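Local atomic coordinates of hemolysin (Enterococcus faecalis, PDB entry 2R2Z), a protein that is a membrane protein of the CorC/HlyC type whose transporter-associated domain, the piece modelled here, may bind flavin adenine dinucleotide and can bind zinc ions. Residues A[19-24]-A[82-87]; A[23-28]-A[42-47]; A[46-51]-A[70-75]; A[55-60]-A[75-80]. One frame throughout, in Å; residues are numbered along the deposited sequence.

Contact 1. Residues A[19-24]-A[82-87]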
loop_
_atom_site.group_PDB
_atom_site.type_symbol
_atom_site.label_atom_id
_atom_site.label_comp_id
_atom_site.label_asym_id
_atom_site.label_seq_id
_atom_site.Cartn_x
_atom_site.Cartn_y
_atom_site.Cartn_z
ATOM N N LEU A 19 -8.246 -2.452 -2.041
ATOM C CA LEU A 19 -7.727 -1.109 -2.286
ATOM C C LEU A 19 -7.610 -0.415 -0.942
ATOM O O LEU A 19 -8.534 -0.446 -0.134
ATOM C CB LEU A 19 -8.661 -0.316 -3.216
ATOM C CG LEU A 19 -8.842 -0.928 -4.606
ATOM C CD1 LEU A 19 -9.909 -0.163 -5.396
ATOM C CD2 LEU A 19 -7.534 -0.952 -5.395
ATOM N N VAL A 20 -6.461 0.196 -0.708
ATOM C CA VAL A 20 -6.145 0.815 0.579
ATOM C C VAL A 20 -5.790 2.275 0.347
ATOM O O VAL A 20 -4.956 2.584 -0.510
ATOM C CB VAL A 20 -4.975 0.066 1.251
ATOM C CG1 VAL A 20 -4.410 0.852 2.465
ATOM C CG2 VAL A 20 -5.439 -1.330 1.651
ATOM N N GLN A 21 -6.435 3.178 1.078
ATOM C CA GLN A 21 -6.096 4.585 0.988
ATOM C C GLN A 21 -4.689 4.824 1.531
ATOM O O GLN A 21 -4.298 4.268 2.562
ATOM C CB GLN A 21 -7.140 5.422 1.747
ATOM C CG GLN A 21 -8.576 5.207 1.218
ATOM C CD GLN A 21 -8.747 5.706 -0.203
ATOM O OE1 GLN A 21 -8.372 6.833 -0.508
ATOM N NE2 GLN A 21 -9.307 4.874 -1.079
ATOM N N GLY A 22 -3.933 5.668 0.837
ATOM C CA GLY A 22 -2.573 6.024 1.250
ATOM C C GLY A 22 -2.487 6.534 2.683
ATOM O O GLY A 22 -1.475 6.329 3.367
ATOM N N ARG A 23 -3.538 7.222 3.137
ATOM C CA ARG A 23 -3.533 7.769 4.490
ATOM C C ARG A 23 -3.686 6.736 5.604
ATOM O O ARG A 23 -3.501 7.074 6.773
ATOM C CB ARG A 23 -4.634 8.819 4.654
ATOM C CG ARG A 23 -6.042 8.263 4.466
ATOM C CD ARG A 23 -7.130 9.244 4.933
ATOM N NE ARG A 23 -6.996 10.577 4.348
ATOM C CZ ARG A 23 -7.459 10.942 3.162
ATOM N NH1 ARG A 23 -8.082 10.066 2.383
ATOM N NH2 ARG A 23 -7.282 12.195 2.751
HETATM N N MSE A 24 -4.038 5.494 5.265
HETATM C CA MSE A 24 -4.181 4.464 6.282
HETATM C C MSE A 24 -2.854 4.291 7.002
HETATM O O MSE A 24 -1.801 4.189 6.371
HETATM C CB MSE A 24 -4.625 3.153 5.656
HETATM C CG MSE A 24 -4.980 2.106 6.689
HETATM SE SE MSE A 24 -5.659 0.459 5.868
HETATM C CE MSE A 24 -6.576 -0.295 7.429
ATOM N N LEU A 82 0.738 9.438 -3.374
ATOM C CA LEU A 82 0.177 8.112 -3.563
ATOM C C LEU A 82 -1.173 8.046 -2.873
ATOM O O LEU A 82 -1.257 7.993 -1.643
ATOM C CB LEU A 82 1.144 7.050 -3.045
ATOM C CG LEU A 82 0.619 5.613 -2.950
ATOM C CD1 LEU A 82 0.021 5.140 -4.278
ATOM C CD2 LEU A 82 1.751 4.685 -2.524
ATOM N N LEU A 83 -2.223 8.093 -3.659
ATOM C CA LEU A 83 -3.600 8.164 -3.170
ATOM C C LEU A 83 -4.138 6.795 -2.727
ATOM O O LEU A 83 -4.786 6.712 -1.722
ATOM C CB LEU A 83 -4.542 8.733 -4.237
ATOM C CG LEU A 83 -4.752 10.225 -4.475
ATOM C CD1 LEU A 83 -5.931 10.413 -5.422
ATOM C CD2 LEU A 83 -5.002 10.986 -3.185
ATOM N N VAL A 84 -3.948 5.805 -3.602
ATOM C CA VAL A 84 -4.557 4.490 -3.376
ATOM C C VAL A 84 -3.551 3.411 -3.720
ATOM O O VAL A 84 -2.900 3.468 -4.778
ATOM C CB VAL A 84 -5.856 4.308 -4.237
ATOM C CG1 VAL A 84 -6.510 2.975 -3.933
ATOM C CG2 VAL A 84 -6.861 5.439 -3.958
ATOM N N LEU A 85 -3.454 2.426 -2.829
ATOM C CA LEU A 85 -2.646 1.225 -3.059
ATOM C C LEU A 85 -3.561 0.073 -3.402
ATOM O O LEU A 85 -4.653 -0.021 -2.860
ATOM C CB LEU A 85 -1.884 0.839 -1.770
ATOM C CG LEU A 85 -0.729 1.718 -1.301
ATOM C CD1 LEU A 85 -1.249 3.006 -0.647
ATOM C CD2 LEU A 85 0.125 0.963 -0.300
ATOM N N ARG A 86 -3.107 -0.825 -4.259
ATOM C CA ARG A 86 -3.744 -2.118 -4.393
ATOM C C ARG A 86 -2.924 -3.124 -3.603
ATOM O O ARG A 86 -1.697 -3.076 -3.624
ATOM C CB ARG A 86 -3.828 -2.516 -5.861
ATOM C CG ARG A 86 -4.541 -3.853 -6.117
ATOM C CD ARG A 86 -4.412 -4.274 -7.584
ATOM N NE ARG A 86 -4.991 -3.313 -8.537
ATOM C CZ ARG A 86 -6.120 -3.490 -9.216
ATOM N NH1 ARG A 86 -6.877 -4.559 -9.036
ATOM N NH2 ARG A 86 -6.494 -2.570 -10.077
ATOM N N VAL A 87 -3.604 -4.001 -2.877
ATOM C CA VAL A 87 -2.936 -5.015 -2.091
ATOM C C VAL A 87 -3.447 -6.392 -2.467
ATOM O O VAL A 87 -4.662 -6.616 -2.471
ATOM C CB VAL A 87 -3.212 -4.778 -0.603
ATOM C CG1 VAL A 87 -2.407 -5.735 0.245
ATOM C CG2 VAL A 87 -2.977 -3.303 -0.222
#
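Val20 and Leu85 face each other as a hydrogen-bonded antiparallel pair, the heart of the join between strand 17-21 and strand 81-89 in the five-stranded antiparallel sheet of this transporter-associated domain. Two backbone bonds close the pair: Val20 N to Leu85 O and Leu85 N to Val20 O, each 2.8 Å, nearly straight and in the carbonyl plane of its acceptor. Beyond them, Gly22 N reaches Leu83 O over 2.9 Å, but it comes from above that carbonyl plane; here the chain enters a type I turn from Gln21 to Met24. Leu83 itself sits in a classic beta bulge with Val84, opposite Glu76 on the next strand.

The side-chain contacts fall on two faces. On the face of Leu19, Gln21, Val84 and Arg86, Leu19 and Arg86 run side by side, CD2 of Leu19 lying 4.0 Å from CB of Arg86. Leu19 CB also touches Val84 CG1, and in one of its two conformers the Gln21 side chain lies beside Val84. The guanidinium of Arg86 turns elsewhere, making salt bridges to Glu17 and Glu75; Glu17 is a zinc ligand.

The other face is buried under helix 26-33 and helix 45-53, with Phe29 reaching both Val20 and Val87. Here Leu85 CD1 lies 3.8 Å from Gly22 CA. Val20 holds CG2 anti to its carbonyl carbon, beside the backbone N, and this branch meets Val87 CG2 at 3.7 Å.

Contact 2. Residues A[23-28]-A[42-47]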
loop_
_atom_site.group_PDB
_atom_site.type_symbol
_atom_site.label_atom_id
_atom_site.label_comp_id
_atom_site.label_asym_id
_atom_site.label_seq_id
_atom_site.Cartn_x
_atom_site.Cartn_y
_atom_site.Cartn_z
ATOM N N ARG A 23 -3.538 7.222 3.137
ATOM C CA ARG A 23 -3.533 7.769 4.490
ATOM C C ARG A 23 -3.686 6.736 5.604
ATOM O O ARG A 23 -3.501 7.074 6.773
ATOM C CB ARG A 23 -4.634 8.819 4.654
ATOM C CG ARG A 23 -6.042 8.263 4.466
ATOM C CD ARG A 23 -7.130 9.244 4.933
ATOM N NE ARG A 23 -6.996 10.577 4.348
ATOM C CZ ARG A 23 -7.459 10.942 3.162
ATOM N NH1 ARG A 23 -8.082 10.066 2.383
ATOM N NH2 ARG A 23 -7.282 12.195 2.751
HETATM N N MSE A 24 -4.038 5.494 5.265
HETATM C CA MSE A 24 -4.181 4.464 6.282
HETATM C C MSE A 24 -2.854 4.291 7.002
HETATM O O MSE A 24 -1.801 4.189 6.371
HETATM C CB MSE A 24 -4.625 3.153 5.656
HETATM C CG MSE A 24 -4.980 2.106 6.689
HETATM SE SE MSE A 24 -5.659 0.459 5.868
HETATM C CE MSE A 24 -6.576 -0.295 7.429
ATOM N N LEU A 25 -2.897 4.254 8.325
ATOM C CA LEU A 25 -1.679 4.032 9.079
ATOM C C LEU A 25 -1.166 2.612 8.900
ATOM O O LEU A 25 -1.953 1.670 8.825
ATOM C CB LEU A 25 -1.940 4.287 10.568
ATOM C CG LEU A 25 -2.332 5.725 10.902
ATOM C CD1 LEU A 25 -2.683 5.790 12.371
ATOM C CD2 LEU A 25 -1.213 6.700 10.599
ATOM N N ILE A 26 0.156 2.447 8.855
ATOM C CA ILE A 26 0.755 1.113 8.823
ATOM C C ILE A 26 0.214 0.273 9.985
ATOM O O ILE A 26 -0.139 -0.896 9.810
ATOM C CB ILE A 26 2.301 1.189 8.891
ATOM C CG1 ILE A 26 2.867 1.935 7.685
ATOM C CG2 ILE A 26 2.905 -0.213 8.994
ATOM C CD1 ILE A 26 4.321 2.355 7.864
ATOM N N ASP A 27 0.159 0.857 11.182
ATOM C CA ASP A 27 -0.335 0.107 12.334
ATOM C C ASP A 27 -1.800 -0.339 12.160
ATOM O O ASP A 27 -2.177 -1.438 12.571
ATOM C CB ASP A 27 -0.158 0.939 13.613
ATOM C CG ASP A 27 1.309 1.171 13.975
ATOM O OD1 ASP A 27 2.183 0.393 13.532
ATOM O OD2 ASP A 27 1.599 2.130 14.750
ATOM N N GLU A 28 -2.619 0.515 11.553
ATOM C CA GLU A 28 -4.020 0.195 11.236
ATOM C C GLU A 28 -4.095 -0.951 10.220
ATOM O O GLU A 28 -4.878 -1.885 10.380
ATOM C CB GLU A 28 -4.739 1.435 10.661
ATOM C CG GLU A 28 -5.081 2.533 11.689
ATOM C CD GLU A 28 -5.584 3.862 11.079
ATOM O OE1 GLU A 28 -5.273 4.223 9.902
ATOM O OE2 GLU A 28 -6.287 4.584 11.833
ATOM N N VAL A 42 8.068 6.454 9.438
ATOM C CA VAL A 42 7.046 6.505 8.398
ATOM C C VAL A 42 5.802 5.934 9.038
ATOM O O VAL A 42 5.859 4.881 9.675
ATOM C CB VAL A 42 7.451 5.656 7.177
ATOM C CG1 VAL A 42 6.344 5.632 6.161
ATOM C CG2 VAL A 42 8.750 6.198 6.553
ATOM N N ASP A 43 4.675 6.622 8.879
ATOM C CA ASP A 43 3.465 6.206 9.569
ATOM C C ASP A 43 2.337 5.697 8.677
ATOM O O ASP A 43 1.504 4.954 9.164
ATOM C CB ASP A 43 2.968 7.337 10.477
ATOM C CG ASP A 43 3.937 7.635 11.603
ATOM O OD1 ASP A 43 4.390 6.678 12.279
ATOM O OD2 ASP A 43 4.234 8.821 11.811
ATOM N N THR A 44 2.326 6.092 7.404
ATOM C CA THR A 44 1.206 5.752 6.526
ATOM C C THR A 44 1.602 4.757 5.449
ATOM O O THR A 44 2.787 4.591 5.139
ATOM C CB THR A 44 0.616 6.996 5.835
ATOM O OG1 THR A 44 1.561 7.492 4.883
ATOM C CG2 THR A 44 0.281 8.094 6.845
HETATM N N MSE A 45 0.589 4.122 4.868
HETATM C CA MSE A 45 0.811 3.177 3.776
HETATM C C MSE A 45 1.336 3.845 2.522
HETATM O O MSE A 45 2.142 3.250 1.816
HETATM C CB MSE A 45 -0.445 2.357 3.482
HETATM C CG MSE A 45 -0.793 1.389 4.628
HETATM SE SE MSE A 45 0.618 0.083 4.996
HETATM C CE MSE A 45 0.585 -0.879 3.298
ATOM N N ALA A 46 0.933 5.085 2.264
ATOM C CA ALA A 46 1.533 5.844 1.156
ATOM C C ALA A 46 3.041 6.023 1.360
ATOM O O ALA A 46 3.846 5.801 0.449
ATOM C CB ALA A 46 0.879 7.212 0.995
ATOM N N GLY A 47 3.429 6.449 2.560
ATOM C CA GLY A 47 4.836 6.642 2.878
ATOM C C GLY A 47 5.574 5.323 2.800
ATOM O O GLY A 47 6.704 5.262 2.315
HETATM O O HOH W 1 1.511 3.550 11.620
#
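Asp43 O is gripped from two sources: Ile26 N donates to it over 2.9 Å, tilted 27° from the carbonyl plane, and water 1 donates over 2.8 Å. The same water accepts from Asp27 N, so the carbonyl of one loop is linked to two successive amides at the start of helix 26-33. In return, Met45 N gives a 2.8 Å hydrogen bond to Met24 O, nearly along the C=O axis. These two direct bonds bridge the backbones on either side of Leu25 and Thr44, and CA-H...O contacts from both of those residues support them.

Side chains close in around this bridge. Ile26 keeps CG1 anti to its carbonyl carbon (chi1 -62°), which sends that branch across the facing loop: its CD1 comes to 3.5 Å from Val42 O and also packs on Val42 CG1. The selenomethionine Met45 bends at both chi2 and chi3, and its SE settles 4.0 Å from Ile26 CG1. Leu25 CD2 also touches Asp43 O, while Thr44 CG2 rests near Arg23 O. Tyr48 and Leu37 pack against the buried Ile26 from outside the pair.

Each loop also prepares a helix. Leu25 takes the N-cap position of helix 26-33, and its own N donates to Glu28 OE1 over 2.9 Å. Thr44 is the N-cap of helix 45-53, its OG1 accepting from Gly47 N in a capping bond of 3.2 Å. The whole is a single backbone bridge between the N-terminal ends of two helices, whose starts are thereby tied together on one face of the domain's sheet.

Contact 3. Residues A[46-51]-A[70-75]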
loop_
_atom_site.group_PDB
_atom_site.type_symbol
_atom_site.label_atom_id
_atom_site.label_comp_id
_atom_site.label_asym_id
_atom_site.label_seq_id
_atom_site.Cartn_x
_atom_site.Cartn_y
_atom_site.Cartn_z
ATOM N N ALA A 46 0.933 5.085 2.264
ATOM C CA ALA A 46 1.533 5.844 1.156
ATOM C C ALA A 46 3.041 6.023 1.360
ATOM O O ALA A 46 3.846 5.801 0.449
ATOM C CB ALA A 46 0.879 7.212 0.995
ATOM N N GLY A 47 3.429 6.449 2.560
ATOM C CA GLY A 47 4.836 6.642 2.878
ATOM C C GLY A 47 5.574 5.323 2.800
ATOM O O GLY A 47 6.704 5.262 2.315
ATOM N N TYR A 48 4.945 4.251 3.277
ATOM C CA TYR A 48 5.553 2.927 3.250
ATOM C C TYR A 48 5.908 2.524 1.817
ATOM O O TYR A 48 7.053 2.153 1.524
ATOM C CB TYR A 48 4.590 1.914 3.881
ATOM C CG TYR A 48 5.163 0.515 3.949
ATOM C CD1 TYR A 48 5.844 0.075 5.088
ATOM C CD2 TYR A 48 5.048 -0.353 2.866
ATOM C CE1 TYR A 48 6.389 -1.205 5.129
ATOM C CE2 TYR A 48 5.605 -1.622 2.896
ATOM C CZ TYR A 48 6.264 -2.047 4.026
ATOM O OH TYR A 48 6.775 -3.320 4.017
ATOM N N LEU A 49 4.934 2.574 0.925
ATOM C CA LEU A 49 5.170 2.073 -0.420
ATOM C C LEU A 49 6.135 2.960 -1.196
ATOM O O LEU A 49 7.005 2.452 -1.893
ATOM C CB LEU A 49 3.860 1.839 -1.175
ATOM C CG LEU A 49 4.023 1.263 -2.591
ATOM C CD1 LEU A 49 4.824 -0.057 -2.603
ATOM C CD2 LEU A 49 2.675 1.031 -3.255
ATOM N N ILE A 50 5.978 4.275 -1.078
ATOM C CA ILE A 50 6.894 5.195 -1.742
ATOM C C ILE A 50 8.338 4.925 -1.304
ATOM O O ILE A 50 9.236 4.801 -2.140
ATOM C CB ILE A 50 6.486 6.675 -1.504
ATOM C CG1 ILE A 50 5.203 7.029 -2.283
ATOM C CG2 ILE A 50 7.655 7.639 -1.826
ATOM C CD1 ILE A 50 5.254 6.803 -3.804
ATOM N N THR A 51 8.544 4.790 0.005
ATOM C CA THR A 51 9.875 4.536 0.553
ATOM C C THR A 51 10.406 3.203 0.031
ATOM O O THR A 51 11.550 3.121 -0.398
ATOM C CB THR A 51 9.853 4.513 2.079
ATOM O OG1 THR A 51 9.378 5.780 2.556
ATOM C CG2 THR A 51 11.266 4.262 2.639
ATOM N N ILE A 70 2.549 -10.544 0.662
ATOM C CA ILE A 70 1.815 -9.366 0.201
ATOM C C ILE A 70 2.468 -8.765 -1.051
ATOM O O ILE A 70 3.704 -8.707 -1.127
ATOM C CB ILE A 70 1.806 -8.281 1.317
ATOM C CG1 ILE A 70 1.509 -8.912 2.687
ATOM C CG2 ILE A 70 0.840 -7.144 0.979
ATOM C CD1 ILE A 70 1.808 -8.000 3.863
ATOM N N LYS A 71 1.643 -8.286 -1.972
ATOM C CA LYS A 71 2.123 -7.438 -3.041
ATOM C C LYS A 71 1.369 -6.116 -2.954
ATOM O O LYS A 71 0.130 -6.097 -2.931
ATOM C CB LYS A 71 1.923 -8.086 -4.405
ATOM C CG LYS A 71 2.451 -7.205 -5.531
ATOM C CD LYS A 71 2.545 -7.920 -6.859
ATOM C CE LYS A 71 1.281 -7.767 -7.626
ATOM N NZ LYS A 71 0.250 -8.655 -7.086
ATOM N N LEU A 72 2.126 -5.019 -2.900
ATOM C CA LEU A 72 1.568 -3.663 -2.821
ATOM C C LEU A 72 1.830 -2.964 -4.148
ATOM O O LEU A 72 2.975 -2.918 -4.591
ATOM C CB LEU A 72 2.260 -2.888 -1.708
ATOM C CG LEU A 72 2.103 -3.435 -0.294
ATOM C CD1 LEU A 72 3.004 -2.630 0.643
ATOM C CD2 LEU A 72 0.663 -3.376 0.164
ATOM N N THR A 73 0.790 -2.420 -4.752
ATOM C CA THR A 73 0.926 -1.750 -6.041
ATOM C C THR A 73 0.465 -0.318 -5.901
ATOM O O THR A 73 -0.520 -0.034 -5.225
ATOM C CB THR A 73 0.085 -2.467 -7.122
ATOM O OG1 THR A 73 0.527 -3.824 -7.226
ATOM C CG2 THR A 73 0.210 -1.780 -8.475
ATOM N N ALA A 74 1.165 0.607 -6.548
ATOM C CA ALA A 74 0.751 1.999 -6.549
ATOM C C ALA A 74 -0.371 2.132 -7.564
ATOM O O ALA A 74 -0.110 2.246 -8.775
ATOM C CB ALA A 74 1.942 2.889 -6.934
ATOM N N GLU A 75 -1.614 2.144 -7.091
ATOM C CA GLU A 75 -2.761 2.084 -7.981
ATOM C C GLU A 75 -3.167 3.435 -8.540
ATOM O O GLU A 75 -3.566 3.529 -9.696
ATOM C CB GLU A 75 -3.938 1.429 -7.268
ATOM C CG GLU A 75 -5.027 1.011 -8.219
ATOM C CD GLU A 75 -4.550 -0.004 -9.271
ATOM O OE1 GLU A 75 -3.609 -0.811 -9.038
ATOM O OE2 GLU A 75 -5.114 0.006 -10.355
#
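Leu49 and Leu72 carry this contact, sliding past each other in opposite directions between helix 45-53 and strand 70-78. Leu49 points from the helix straight at the strand and divides its two methyls along it. CD1 lies 3.9 Å from Leu72 CB and at a similar distance from Leu72 O. CD2 drops onto the strand backbone itself, 3.6 Å from Ala74 N and 3.7 Å from Thr73 C. With CG anti to the backbone N (chi1 -178°), the two methyls spread along the strand, one at Leu72 and one at the Thr73-Ala74 peptide.

Leu72 answers from the strand with its own CG turned anti to the carbonyl carbon (chi1 -62°), which carries CD1 on toward Tyr48. That methyl meets the tyrosine ring obliquely, 3.6 Å from CE2 and 3.8 Å from CD2, and the two side chains cross at about a right angle. No hydrogen bond joins the segments, so the contact rests on apolar packing alone.

Helix 45-53 here lies across the antiparallel sheet at 97° to the strand direction, a two-layer alpha+beta arrangement in which this helix packs on one face of the sheet. The segment axes stay 9.4 Å apart, and side chains fill the gap. Leu82, Leu85 and Phe65, from the strands flanking 70-78, also press on Leu49, while Val87 packs on Leu72. Ala74 also offers its CB, 4.2 Å from Leu49 CD2. On the strand's other face Thr73 points away from the helix, and its side chain touches Ser64 of strand 64-67.

Contact 4. Residues A[55-60]-A[75-80]. With ZN (zinc ion), chain B.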
loop_
_atom_site.group_PDB
_atom_site.type_symbol
_atom_site.label_atom_id
_atom_site.label_comp_id
_atom_site.label_asym_id
_atom_site.label_seq_id
_atom_site.Cartn_x
_atom_site.Cartn_y
_atom_site.Cartn_z
ATOM N N THR A 55 11.340 5.330 -5.529
ATOM C CA THR A 55 11.098 6.325 -6.578
ATOM C C THR A 55 9.600 6.588 -6.618
ATOM O O THR A 55 8.808 5.671 -6.434
ATOM C CB THR A 55 11.549 5.815 -7.966
ATOM O OG1 THR A 55 12.964 5.606 -7.969
ATOM C CG2 THR A 55 11.228 6.830 -9.065
ATOM N N ILE A 56 9.218 7.842 -6.857
ATOM C CA ILE A 56 7.800 8.210 -6.967
ATOM C C ILE A 56 7.318 7.874 -8.382
ATOM O O ILE A 56 7.894 8.341 -9.358
ATOM C CB ILE A 56 7.573 9.710 -6.634
ATOM C CG1 ILE A 56 8.060 10.030 -5.213
ATOM C CG2 ILE A 56 6.105 10.073 -6.770
ATOM C CD1 ILE A 56 7.971 11.498 -4.828
ATOM N N PRO A 57 6.285 7.024 -8.498
ATOM C CA PRO A 57 5.747 6.679 -9.810
ATOM C C PRO A 57 5.103 7.890 -10.510
ATOM O O PRO A 57 4.513 8.735 -9.825
ATOM C CB PRO A 57 4.655 5.644 -9.468
ATOM C CG PRO A 57 5.004 5.135 -8.089
ATOM C CD PRO A 57 5.613 6.298 -7.400
ATOM N N ASP A 58 5.201 7.931 -11.844
ATOM C CA ASP A 58 4.441 8.851 -12.735
ATOM C C ASP A 58 2.947 8.542 -12.578
ATOM O O ASP A 58 2.575 7.392 -12.266
ATOM C CB ASP A 58 4.922 8.594 -14.198
ATOM C CG ASP A 58 4.399 9.598 -15.263
ATOM O OD1 ASP A 58 3.750 10.619 -14.945
ATOM O OD2 ASP A 58 4.685 9.339 -16.472
ATOM N N GLU A 59 2.083 9.540 -12.748
ATOM C CA GLU A 59 0.655 9.251 -12.810
ATOM C C GLU A 59 0.438 8.229 -13.918
ATOM O O GLU A 59 0.987 8.372 -15.025
ATOM C CB GLU A 59 -0.150 10.506 -13.089
ATOM C CG GLU A 59 -0.203 11.455 -11.919
ATOM C CD GLU A 59 -0.923 12.763 -12.264
ATOM O OE1 GLU A 59 -0.919 13.109 -13.452
ATOM O OE2 GLU A 59 -1.463 13.395 -11.346
ATOM N N GLY A 60 -0.318 7.182 -13.605
ATOM C CA GLY A 60 -0.608 6.118 -14.549
ATOM C C GLY A 60 0.375 4.961 -14.498
ATOM O O GLY A 60 0.117 3.923 -15.093
ATOM N N GLU A 75 -1.614 2.144 -7.091
ATOM C CA GLU A 75 -2.761 2.084 -7.981
ATOM C C GLU A 75 -3.167 3.435 -8.540
ATOM O O GLU A 75 -3.566 3.529 -9.696
ATOM C CB GLU A 75 -3.938 1.429 -7.268
ATOM C CG GLU A 75 -5.027 1.011 -8.219
ATOM C CD GLU A 75 -4.550 -0.004 -9.271
ATOM O OE1 GLU A 75 -3.609 -0.811 -9.038
ATOM O OE2 GLU A 75 -5.114 0.006 -10.355
ATOM N N GLU A 76 -3.099 4.472 -7.704
ATOM C CA GLU A 76 -3.514 5.812 -8.113
ATOM C C GLU A 76 -2.628 6.853 -7.491
ATOM O O GLU A 76 -2.553 6.958 -6.257
ATOM C CB GLU A 76 -4.973 6.087 -7.727
ATOM C CG GLU A 76 -5.472 7.396 -8.300
ATOM C CD GLU A 76 -6.926 7.698 -7.999
ATOM O OE1 GLU A 76 -7.572 6.941 -7.242
ATOM O OE2 GLU A 76 -7.426 8.720 -8.528
HETATM N N MSE A 77 -2.008 7.648 -8.361
HETATM C CA MSE A 77 -1.227 8.832 -7.972
HETATM C C MSE A 77 -2.040 10.082 -8.233
HETATM O O MSE A 77 -2.782 10.152 -9.220
HETATM C CB MSE A 77 0.049 8.952 -8.806
HETATM C CG MSE A 77 0.956 7.744 -8.757
HETATM SE SE MSE A 77 1.653 7.377 -6.989
HETATM C CE MSE A 77 2.629 9.059 -6.717
ATOM N N GLU A 78 -1.903 11.056 -7.345
ATOM C CA GLU A 78 -2.418 12.402 -7.599
ATOM C C GLU A 78 -1.213 13.317 -7.502
ATOM O O GLU A 78 -0.773 13.664 -6.405
ATOM C CB GLU A 78 -3.525 12.785 -6.601
ATOM C CG GLU A 78 -4.119 14.194 -6.816
ATOM C CD GLU A 78 -5.386 14.441 -6.016
ATOM O OE1 GLU A 78 -6.368 13.693 -6.221
ATOM O OE2 GLU A 78 -5.402 15.384 -5.190
ATOM N N GLY A 79 -0.665 13.675 -8.656
ATOM C CA GLY A 79 0.661 14.299 -8.680
ATOM C C GLY A 79 1.627 13.324 -8.032
ATOM O O GLY A 79 1.605 12.117 -8.333
ATOM N N THR A 80 2.422 13.810 -7.090
ATOM C CA THR A 80 3.373 12.939 -6.425
ATOM C C THR A 80 2.817 12.271 -5.171
ATOM O O THR A 80 3.549 11.536 -4.502
ATOM C CB THR A 80 4.663 13.673 -6.086
ATOM O OG1 THR A 80 4.374 14.780 -5.235
ATOM C CG2 THR A 80 5.356 14.169 -7.345
HETATM ZN ZN ZN B . -1.529 14.963 -13.750
HETATM O O HOH W 2 3.614 11.279 -9.903
HETATM O O HOH W 3 -1.715 6.716 -11.127
#
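Met77 packs against Ile56, Pro57 and Glu59 where the loop between helix 45-53 and strand 64-67 runs past the end of the hairpin formed by strands 70-78 and 81-89. Glu75 and Glu76 come first, forming a classic beta bulge opposite Val84. Next, Met77 N donates to water 3, which also accepts from Gly60 N and so joins the backbones. The selenomethionine side chain of Met77 points at the loop and bends at chi2 and chi3, laying CE 3.6 Å from Ile56 CG2 and equally near Pro57 O. The side chains of Met77 and Pro57 cross at about a right angle, with Met77 SE 4.1 Å from Pro57 CD.

At Gly79, N donates to Glu59 OE2 over 2.8 Å, on the anti side and 26° out of the carboxylate plane, which should help fix the rotation of that carboxylate. Gly79 O accepts from water 2, which also donates to Pro57 O. Thr80 then packs its CB against Ile56 CG2.

The carboxylate of Glu59 is thus shared between backbone and metal. Neighbouring Asp58 binds another zinc. The other oxygen of Glu59, OE1, binds the zinc ion at 2.0 Å.

From the N terminus, strand 17-21 enters contact 1, whose partner on strand 81-89 comes only near the C terminus, so this pairing closes the longest loop, around most of the domain. Contact 2 starts from the same stretch, sharing Arg23 and Met24, and closes a short loop that brings the two helix starts together. Contact 3 begins where contact 2 ends, on helix 45-53, and sets that helix on strand 70-78. Contact 4 crosses it along the chain: its loop 55-60 reaches the far end of the same strand. Contacts 3 and 4 both fall within the span of contact 1, share Glu75 and meet where Ala74 packs on Pro57.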